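Side-chain contacts in beta-glucoside phosphorylase BglX (Unidentified, PDB 5VQE), which probably transfers glucosyl groups from beta-glucosides to phosphate, as a phosphorylase of glycoside hydrolase family 3: residues Asn247-Arg250 with Leu255-Asp258; Arg250-Leu255 with Gln272-Gly277; Gly264-Glu269 with Leu305-Gln310. All blocks are in the same frame, centred on the assembly; numbering follows the deposited sequence.

Contact 1 (Asn247-Arg250 with Leu255-Asp258); sequences NVTR and LIKD
R250 and D258 form the charged part of this contact. The R250 NH2 to D258 OD1 distance is 2.8 Å and the N-H...O angle is 171°, so the salt bridge is also a nearly straight hydrogen bond. The acceptor lies almost in the guanidinium plane. The carboxylate, however, is turned 70° against that plane and is met from 36° above its own, so NH2 meets one oxygen from above the carboxylate plane, and the two groups do not pair side by side.

A water reinforces the same junction. It accepts from R250 NE at 2.6 Å and donates to D258 OD1 at 2.7 Å and to the backbone I256 O, also at 2.7 Å. D258 OD1 is therefore gripped twice, and R250 is held through NE as well as NH2.

Helix 246-252 is a short helix that follows strand 237-244 of the family 3 TIM-barrel domain, and 255-258 is part of the loop that leaves it, so the contact folds that loop back onto the helix.

The apolar part centres on I256, whose CB points toward the helix. Its CG2 packs on R250 CG at 3.7 Å. Its CG1 branch stands anti to the backbone N and carries CD1 to within 3.5 Å of T249 CG2, the two side chains crossing near a right angle. I261 borders all three residues, while T249 OG1 bonds back to Q245 O, just ahead of the helix.

Contact 2 (Arg250-Leu255 with Gln272-Gly277); sequences RMVNPL and QGILRG
I274, on helix 268-278, meets V252 and M251 at the end of helix 246-252. In the TIM-barrel domain, helix 268-278 lies on the crossover from strand 237-244 to strand 284-287, and helix 246-252 comes earlier in the same connection; the contact packs two successive helices of that connection together.

From its CB, the I274 side chain divides into branches with different tasks. CB itself leaves its helix at a slant to the partner and makes no close approach to it. The CG2 branch runs anti to the backbone N and meets nothing of 250-255. CG1 takes the position anti to the carbonyl carbon (chi1 -62°), which carries it toward the shorter helix: it comes to 4.0 Å from V252 CG2 and also packs on V248 one turn back. The terminal CD1 goes furthest, lying 3.6 Å from V252 CG2 and 3.8 Å from M251 CE, so a single methyl fits against two residues at once. W219 of helix 216-232 also packs on I274.

V252 points its CB at helix 268-278. The nearest backbone positions are V252 and G273, whose CA atoms are 6.6 Å apart, a close approach made where the facing residue has no side chain. The wider pi-type turn of 272-277 begins beside it, with a weak bond of 2.8 Å from G277 N to Q272 O.

M251 reaches the contact through its end alone. Its chain is extended as far as SD; the side chain also touches A216 and M220 of helix 216-232. The bend at chi3 (81°) then brings CE to I274 CD1, methyl against methyl, and the two side chains cross at about a right angle.

Contact 3 (Gly264-Glu269 with Leu305-Gln310); sequences GSLSKE and LPTSIQ
L266 lays its CD2 methyl against S308, 3.2 Å from OG and 4.1 Å from the backbone N, with CG following at 3.9 Å from OG. Its CG is anti to the carbonyl carbon (chi1 -74°), and this swings the isobutyl end toward helix 301-310 although CB leaves the backbone at a slant to it. T307 CG2 lies more loosely beside the same leucine, 4.4 Å from CD2, and adds to the apolar side of the contact; its OG1 is occupied by E303 O, within its own helix.

The polar link comes from S308. Its OG donates to S265 O over 2.8 Å. The C=O...O angle is 145° and the donor stands 30° off the carbonyl plane, so OG approaches off the C=O direction and partly above that plane. S308 CB is 3.3 Å from the same oxygen, and the CA atoms of L266 and S308 are only 4.7 Å apart: a short serine side chain suffices because the backbones run so close here. In this buried setting the hydroxyl is also bonded to Y295 OH, and the Y295 side chain packs on S265 and L266 as well.

Other bonds hold the 264-267 segment: S265 OG is bonded to H242 ND1, and S267 serves as N-cap of helix 268-278 through its OG and L270 N. The S265 side chain is about 10 Å from the bound fluoroglucose and does not line the pocket. The contact joins the residues leading into helix 268-278 to helix 301-310, which precedes strand 316-317: a loop-to-helix contact between successive beta-alpha units on the outside of a TIM barrel.

Following the chain from its N terminus, contact 1 closes the smallest loop, the short link 251-254 made of the last residues of helix 246-252 and the turn after it. Contact 2 starts from the same helix, shares R250 and L255 with contact 1, and reaches on to helix 268-278, so the loop segment 255-258 of contact 1 falls within its span. Contact 3 opens inside that span, at 264-269, and closes beyond it at 305-310; contacts 2 and 3 therefore cross, whereas contact 1 closes before contact 3 opens. E269 lies at the junction, packing on T249, I256 and V252. Together the three contacts tie helices 246-252, 268-278 and 301-310 to one another, and Q272 NE2 bonds to Q310 O.

Contact 1 (Asn247-Arg250 with Leu255-Asp258)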
loop_
_atom_site.group_PDB
_atom_site.type_symbol
_atom_site.label_atom_id
_atom_site.label_comp_id
_atom_site.label_asym_id
_atom_site.label_seq_id
_atom_site.Cartn_x
_atom_site.Cartn_y
_atom_site.Cartn_z
ATOM N N ASN A 247 -9.531 -9.250 21.475
ATOM C CA ASN A 247 -9.882 -8.566 22.718
ATOM C C ASN A 247 -10.962 -7.521 22.487
ATOM O O ASN A 247 -11.843 -7.330 23.335
ATOM C CB ASN A 247 -8.630 -7.943 23.336
ATOM C CG ASN A 247 -7.673 -8.994 23.867
ATOM O OD1 ASN A 247 -8.098 -9.979 24.463
ATOM N ND2 ASN A 247 -6.380 -8.803 23.636
ATOM N N VAL A 248 -10.917 -6.836 21.346
ATOM C CA VAL A 248 -12.009 -5.935 20.987
ATOM C C VAL A 248 -13.269 -6.736 20.703
ATOM O O VAL A 248 -14.377 -6.337 21.083
ATOM C CB VAL A 248 -11.606 -5.065 19.783
ATOM C CG1 VAL A 248 -12.795 -4.265 19.255
ATOM C CG2 VAL A 248 -10.469 -4.124 20.178
ATOM N N THR A 249 -13.120 -7.877 20.028
ATOM C CA THR A 249 -14.273 -8.724 19.747
ATOM C C THR A 249 -14.958 -9.151 21.040
ATOM O O THR A 249 -16.185 -9.061 21.161
ATOM C CB THR A 249 -13.836 -9.936 18.930
ATOM O OG1 THR A 249 -13.337 -9.484 17.666
ATOM C CG2 THR A 249 -15.005 -10.894 18.695
ATOM N N ARG A 250 -14.175 -9.589 22.034
ATOM C CA ARG A 250 -14.763 -9.998 23.310
ATOM C C ARG A 250 -15.360 -8.823 24.072
ATOM O O ARG A 250 -16.294 -9.017 24.858
ATOM C CB ARG A 250 -13.729 -10.690 24.192
ATOM C CG ARG A 250 -13.355 -12.064 23.715
ATOM C CD ARG A 250 -12.608 -12.851 24.779
ATOM N NE ARG A 250 -11.833 -13.913 24.153
ATOM C CZ ARG A 250 -10.573 -13.791 23.741
ATOM N NH1 ARG A 250 -9.914 -12.654 23.913
ATOM N NH2 ARG A 250 -9.963 -14.821 23.168
ATOM N N LEU A 255 -19.249 -13.264 25.588
ATOM C CA LEU A 255 -19.448 -14.707 25.625
ATOM C C LEU A 255 -18.921 -15.410 24.388
ATOM O O LEU A 255 -19.018 -16.639 24.304
ATOM C CB LEU A 255 -20.936 -15.038 25.788
ATOM C CG LEU A 255 -21.582 -14.807 27.156
ATOM C CD1 LEU A 255 -23.027 -15.263 27.120
ATOM C CD2 LEU A 255 -20.831 -15.534 28.245
ATOM N N ILE A 256 -18.372 -14.668 23.426
ATOM C CA ILE A 256 -17.911 -15.290 22.193
ATOM C C ILE A 256 -16.849 -16.334 22.511
ATOM O O ILE A 256 -15.971 -16.130 23.361
ATOM C CB ILE A 256 -17.373 -14.227 21.221
ATOM C CG1 ILE A 256 -17.279 -14.813 19.814
ATOM C CG2 ILE A 256 -16.015 -13.715 21.683
ATOM C CD1 ILE A 256 -16.985 -13.791 18.728
ATOM N N LYS A 257 -16.926 -17.461 21.827
ATOM C CA LYS A 257 -15.916 -18.494 21.975
ATOM C C LYS A 257 -14.780 -18.264 20.981
ATOM O O LYS A 257 -14.986 -17.762 19.872
ATOM C CB LYS A 257 -16.534 -19.877 21.785
ATOM C CG LYS A 257 -17.587 -20.214 22.849
ATOM N N ASP A 258 -13.569 -18.628 21.407
ATOM C CA ASP A 258 -12.372 -18.383 20.604
ATOM C C ASP A 258 -12.578 -18.782 19.148
ATOM O O ASP A 258 -12.228 -18.028 18.231
ATOM C CB ASP A 258 -11.186 -19.139 21.206
ATOM C CG ASP A 258 -10.674 -18.497 22.481
ATOM O OD1 ASP A 258 -11.073 -17.351 22.772
ATOM O OD2 ASP A 258 -9.872 -19.140 23.190
HETATM O O HOH W 1 -13.323 -15.962 23.493
#

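Contact 2 (Arg250-Leu255 with Gln272-Gly277)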
loop_
_atom_site.group_PDB
_atom_site.type_symbol
_atom_site.label_atom_id
_atom_site.label_comp_id
_atom_site.label_asym_id
_atom_site.label_seq_id
_atom_site.Cartn_x
_atom_site.Cartn_y
_atom_site.Cartn_z
ATOM N N ARG A 250 -14.175 -9.589 22.034
ATOM C CA ARG A 250 -14.763 -9.998 23.310
ATOM C C ARG A 250 -15.360 -8.823 24.072
ATOM O O ARG A 250 -16.294 -9.017 24.858
ATOM C CB ARG A 250 -13.729 -10.690 24.192
ATOM C CG ARG A 250 -13.355 -12.064 23.715
ATOM C CD ARG A 250 -12.608 -12.851 24.779
ATOM N NE ARG A 250 -11.833 -13.913 24.153
ATOM C CZ ARG A 250 -10.573 -13.791 23.741
ATOM N NH1 ARG A 250 -9.914 -12.654 23.913
ATOM N NH2 ARG A 250 -9.963 -14.821 23.168
ATOM N N MET A 251 -14.829 -7.611 23.888
ATOM C CA MET A 251 -15.449 -6.447 24.511
ATOM C C MET A 251 -16.872 -6.274 24.010
ATOM O O MET A 251 -17.790 -6.008 24.796
ATOM C CB MET A 251 -14.627 -5.185 24.235
ATOM C CG MET A 251 -15.263 -3.886 24.754
ATOM S SD MET A 251 -14.398 -2.399 24.218
ATOM C CE MET A 251 -15.068 -2.234 22.574
ATOM N N VAL A 252 -17.078 -6.442 22.702
ATOM C CA VAL A 252 -18.415 -6.329 22.132
ATOM C C VAL A 252 -19.284 -7.506 22.556
ATOM O O VAL A 252 -20.474 -7.338 22.845
ATOM C CB VAL A 252 -18.325 -6.221 20.598
ATOM C CG1 VAL A 252 -19.714 -6.230 19.974
ATOM C CG2 VAL A 252 -17.543 -4.953 20.193
ATOM N N ASN A 253 -18.709 -8.712 22.589
ATOM C CA ASN A 253 -19.451 -9.959 22.789
ATOM C C ASN A 253 -18.690 -10.786 23.814
ATOM O O ASN A 253 -17.911 -11.681 23.456
ATOM C CB ASN A 253 -19.614 -10.722 21.470
ATOM C CG ASN A 253 -20.436 -11.999 21.619
ATOM O OD1 ASN A 253 -20.761 -12.421 22.726
ATOM N ND2 ASN A 253 -20.758 -12.623 20.492
ATOM N N PRO A 254 -18.879 -10.503 25.106
ATOM C CA PRO A 254 -18.067 -11.181 26.131
ATOM C C PRO A 254 -18.165 -12.694 26.109
ATOM O O PRO A 254 -17.230 -13.358 26.574
ATOM C CB PRO A 254 -18.613 -10.605 27.441
ATOM C CG PRO A 254 -19.119 -9.263 27.067
ATOM C CD PRO A 254 -19.688 -9.417 25.682
ATOM N N LEU A 255 -19.249 -13.264 25.588
ATOM C CA LEU A 255 -19.448 -14.707 25.625
ATOM C C LEU A 255 -18.921 -15.410 24.388
ATOM O O LEU A 255 -19.018 -16.639 24.304
ATOM C CB LEU A 255 -20.936 -15.038 25.788
ATOM C CG LEU A 255 -21.582 -14.807 27.156
ATOM C CD1 LEU A 255 -23.027 -15.263 27.120
ATOM C CD2 LEU A 255 -20.831 -15.534 28.245
ATOM N N GLN A 272 -19.900 -4.289 12.435
ATOM C CA GLN A 272 -21.174 -3.718 12.851
ATOM C C GLN A 272 -21.084 -3.129 14.257
ATOM O O GLN A 272 -21.517 -1.996 14.486
ATOM C CB GLN A 272 -22.275 -4.784 12.750
ATOM C CG GLN A 272 -22.819 -4.929 11.337
ATOM C CD GLN A 272 -23.538 -6.252 11.094
ATOM O OE1 GLN A 272 -23.545 -7.140 11.948
ATOM N NE2 GLN A 272 -24.133 -6.389 9.917
ATOM N N GLY A 273 -20.484 -3.864 15.192
ATOM C CA GLY A 273 -20.381 -3.372 16.561
ATOM C C GLY A 273 -19.469 -2.164 16.702
ATOM O O GLY A 273 -19.844 -1.162 17.312
ATOM N N ILE A 274 -18.254 -2.240 16.156
ATOM C CA ILE A 274 -17.296 -1.149 16.316
ATOM C C ILE A 274 -17.488 -0.089 15.231
ATOM O O ILE A 274 -17.773 1.074 15.534
ATOM C CB ILE A 274 -15.852 -1.680 16.325
ATOM C CG1 ILE A 274 -15.615 -2.634 17.507
ATOM C CG2 ILE A 274 -14.847 -0.536 16.381
ATOM C CD1 ILE A 274 -15.856 -2.031 18.901
ATOM N N LEU A 275 -17.344 -0.466 13.959
ATOM C CA LEU A 275 -17.329 0.540 12.895
ATOM C C LEU A 275 -18.677 1.236 12.749
ATOM O O LEU A 275 -18.763 2.466 12.842
ATOM C CB LEU A 275 -16.928 -0.083 11.559
ATOM C CG LEU A 275 -15.468 -0.396 11.315
ATOM C CD1 LEU A 275 -15.348 -0.926 9.886
ATOM C CD2 LEU A 275 -14.583 0.835 11.522
ATOM N N ARG A 276 -19.738 0.471 12.465
ATOM C CA ARG A 276 -21.054 1.082 12.296
ATOM C C ARG A 276 -21.592 1.605 13.620
ATOM O O ARG A 276 -22.155 2.703 13.679
ATOM C CB ARG A 276 -22.053 0.089 11.698
ATOM C CG ARG A 276 -21.738 -0.427 10.311
ATOM C CD ARG A 276 -21.700 0.675 9.278
ATOM N NE ARG A 276 -21.599 0.136 7.922
ATOM C CZ ARG A 276 -21.167 0.816 6.864
ATOM N NH1 ARG A 276 -20.784 2.074 6.990
ATOM N NH2 ARG A 276 -21.111 0.231 5.672
ATOM N N GLY A 277 -21.439 0.829 14.684
ATOM C CA GLY A 277 -22.044 1.170 15.953
ATOM C C GLY A 277 -21.259 2.232 16.689
ATOM O O GLY A 277 -21.658 3.401 16.732
#

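Contact 3 (Gly264-Glu269 with Leu305-Gln310)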
loop_
_atom_site.group_PDB
_atom_site.type_symbol
_atom_site.label_atom_id
_atom_site.label_comp_id
_atom_site.label_asym_id
_atom_site.label_seq_id
_atom_site.Cartn_x
_atom_site.Cartn_y
_atom_site.Cartn_z
ATOM N N GLY A 264 -11.558 -9.286 10.639
ATOM C CA GLY A 264 -12.344 -8.128 10.264
ATOM C C GLY A 264 -13.301 -8.391 9.124
ATOM O O GLY A 264 -14.483 -8.042 9.195
ATOM N N SER A 265 -12.793 -9.014 8.065
ATOM C CA SER A 265 -13.565 -9.207 6.849
ATOM C C SER A 265 -14.754 -10.138 7.031
ATOM O O SER A 265 -15.588 -10.213 6.123
ATOM C CB SER A 265 -12.651 -9.741 5.736
ATOM O OG SER A 265 -11.938 -10.901 6.142
ATOM N N LEU A 266 -14.843 -10.845 8.163
ATOM C CA LEU A 266 -15.930 -11.763 8.450
ATOM C C LEU A 266 -16.640 -11.463 9.762
ATOM O O LEU A 266 -17.551 -12.211 10.136
ATOM C CB LEU A 266 -15.399 -13.205 8.486
ATOM C CG LEU A 266 -15.066 -13.824 7.128
ATOM C CD1 LEU A 266 -14.162 -15.027 7.278
ATOM C CD2 LEU A 266 -16.337 -14.206 6.409
ATOM N N SER A 267 -16.270 -10.393 10.463
ATOM C CA SER A 267 -16.618 -10.211 11.868
ATOM C C SER A 267 -17.725 -9.179 12.037
ATOM O O SER A 267 -17.534 -7.994 11.740
ATOM C CB SER A 267 -15.393 -9.788 12.672
ATOM O OG SER A 267 -15.790 -9.226 13.910
ATOM N N LYS A 268 -18.868 -9.621 12.569
ATOM C CA LYS A 268 -19.956 -8.688 12.848
ATOM C C LYS A 268 -19.607 -7.766 14.013
ATOM O O LYS A 268 -19.951 -6.580 13.996
ATOM C CB LYS A 268 -21.252 -9.460 13.123
ATOM C CG LYS A 268 -21.294 -10.199 14.433
ATOM C CD LYS A 268 -22.580 -11.024 14.561
ATOM N N GLU A 269 -18.900 -8.282 15.020
ATOM C CA GLU A 269 -18.487 -7.441 16.143
ATOM C C GLU A 269 -17.624 -6.270 15.683
ATOM O O GLU A 269 -17.772 -5.141 16.174
ATOM C CB GLU A 269 -17.723 -8.279 17.172
ATOM C CG GLU A 269 -18.564 -9.317 17.886
ATOM C CD GLU A 269 -18.698 -10.625 17.130
ATOM O OE1 GLU A 269 -17.992 -10.824 16.121
ATOM O OE2 GLU A 269 -19.516 -11.470 17.556
ATOM N N LEU A 305 -18.541 -16.035 1.886
ATOM C CA LEU A 305 -18.833 -14.913 0.997
ATOM C C LEU A 305 -20.126 -14.203 1.375
ATOM O O LEU A 305 -20.091 -12.976 1.571
ATOM C CB LEU A 305 -18.824 -15.401 -0.458
ATOM C CG LEU A 305 -17.469 -15.981 -0.918
ATOM C CD1 LEU A 305 -17.516 -16.492 -2.342
ATOM C CD2 LEU A 305 -16.328 -14.966 -0.802
ATOM N N PRO A 306 -21.270 -14.877 1.528
ATOM C CA PRO A 306 -22.462 -14.151 1.986
ATOM C C PRO A 306 -22.345 -13.673 3.416
ATOM O O PRO A 306 -22.929 -12.641 3.761
ATOM C CB PRO A 306 -23.587 -15.178 1.823
ATOM C CG PRO A 306 -22.903 -16.507 1.874
ATOM C CD PRO A 306 -21.556 -16.299 1.262
ATOM N N THR A 307 -21.590 -14.381 4.258
ATOM C CA THR A 307 -21.470 -13.977 5.654
ATOM C C THR A 307 -20.717 -12.660 5.782
ATOM O O THR A 307 -21.058 -11.833 6.637
ATOM C CB THR A 307 -20.783 -15.079 6.464
ATOM O OG1 THR A 307 -21.635 -16.235 6.528
ATOM C CG2 THR A 307 -20.463 -14.613 7.880
ATOM N N SER A 308 -19.687 -12.438 4.958
ATOM C CA SER A 308 -19.010 -11.142 4.995
ATOM C C SER A 308 -20.009 -10.018 4.780
ATOM O O SER A 308 -20.016 -9.026 5.518
ATOM C CB SER A 308 -17.900 -11.066 3.945
ATOM O OG SER A 308 -16.824 -11.921 4.263
ATOM N N ILE A 309 -20.878 -10.167 3.779
ATOM C CA ILE A 309 -21.855 -9.124 3.485
ATOM C C ILE A 309 -22.854 -8.995 4.626
ATOM O O ILE A 309 -23.157 -7.887 5.083
ATOM C CB ILE A 309 -22.566 -9.405 2.150
ATOM C CG1 ILE A 309 -21.551 -9.561 1.007
ATOM C CG2 ILE A 309 -23.541 -8.294 1.833
ATOM C CD1 ILE A 309 -20.630 -8.360 0.809
ATOM N N GLN A 310 -23.394 -10.126 5.090
ATOM C CA GLN A 310 -24.356 -10.090 6.185
ATOM C C GLN A 310 -23.767 -9.408 7.414
ATOM O O GLN A 310 -24.474 -8.687 8.129
ATOM C CB GLN A 310 -24.816 -11.503 6.533
ATOM C CG GLN A 310 -25.935 -11.554 7.583
ATOM C CD GLN A 310 -27.196 -10.853 7.138
ATOM O OE1 GLN A 310 -27.506 -10.791 5.945
ATOM N NE2 GLN A 310 -27.936 -10.320 8.097
#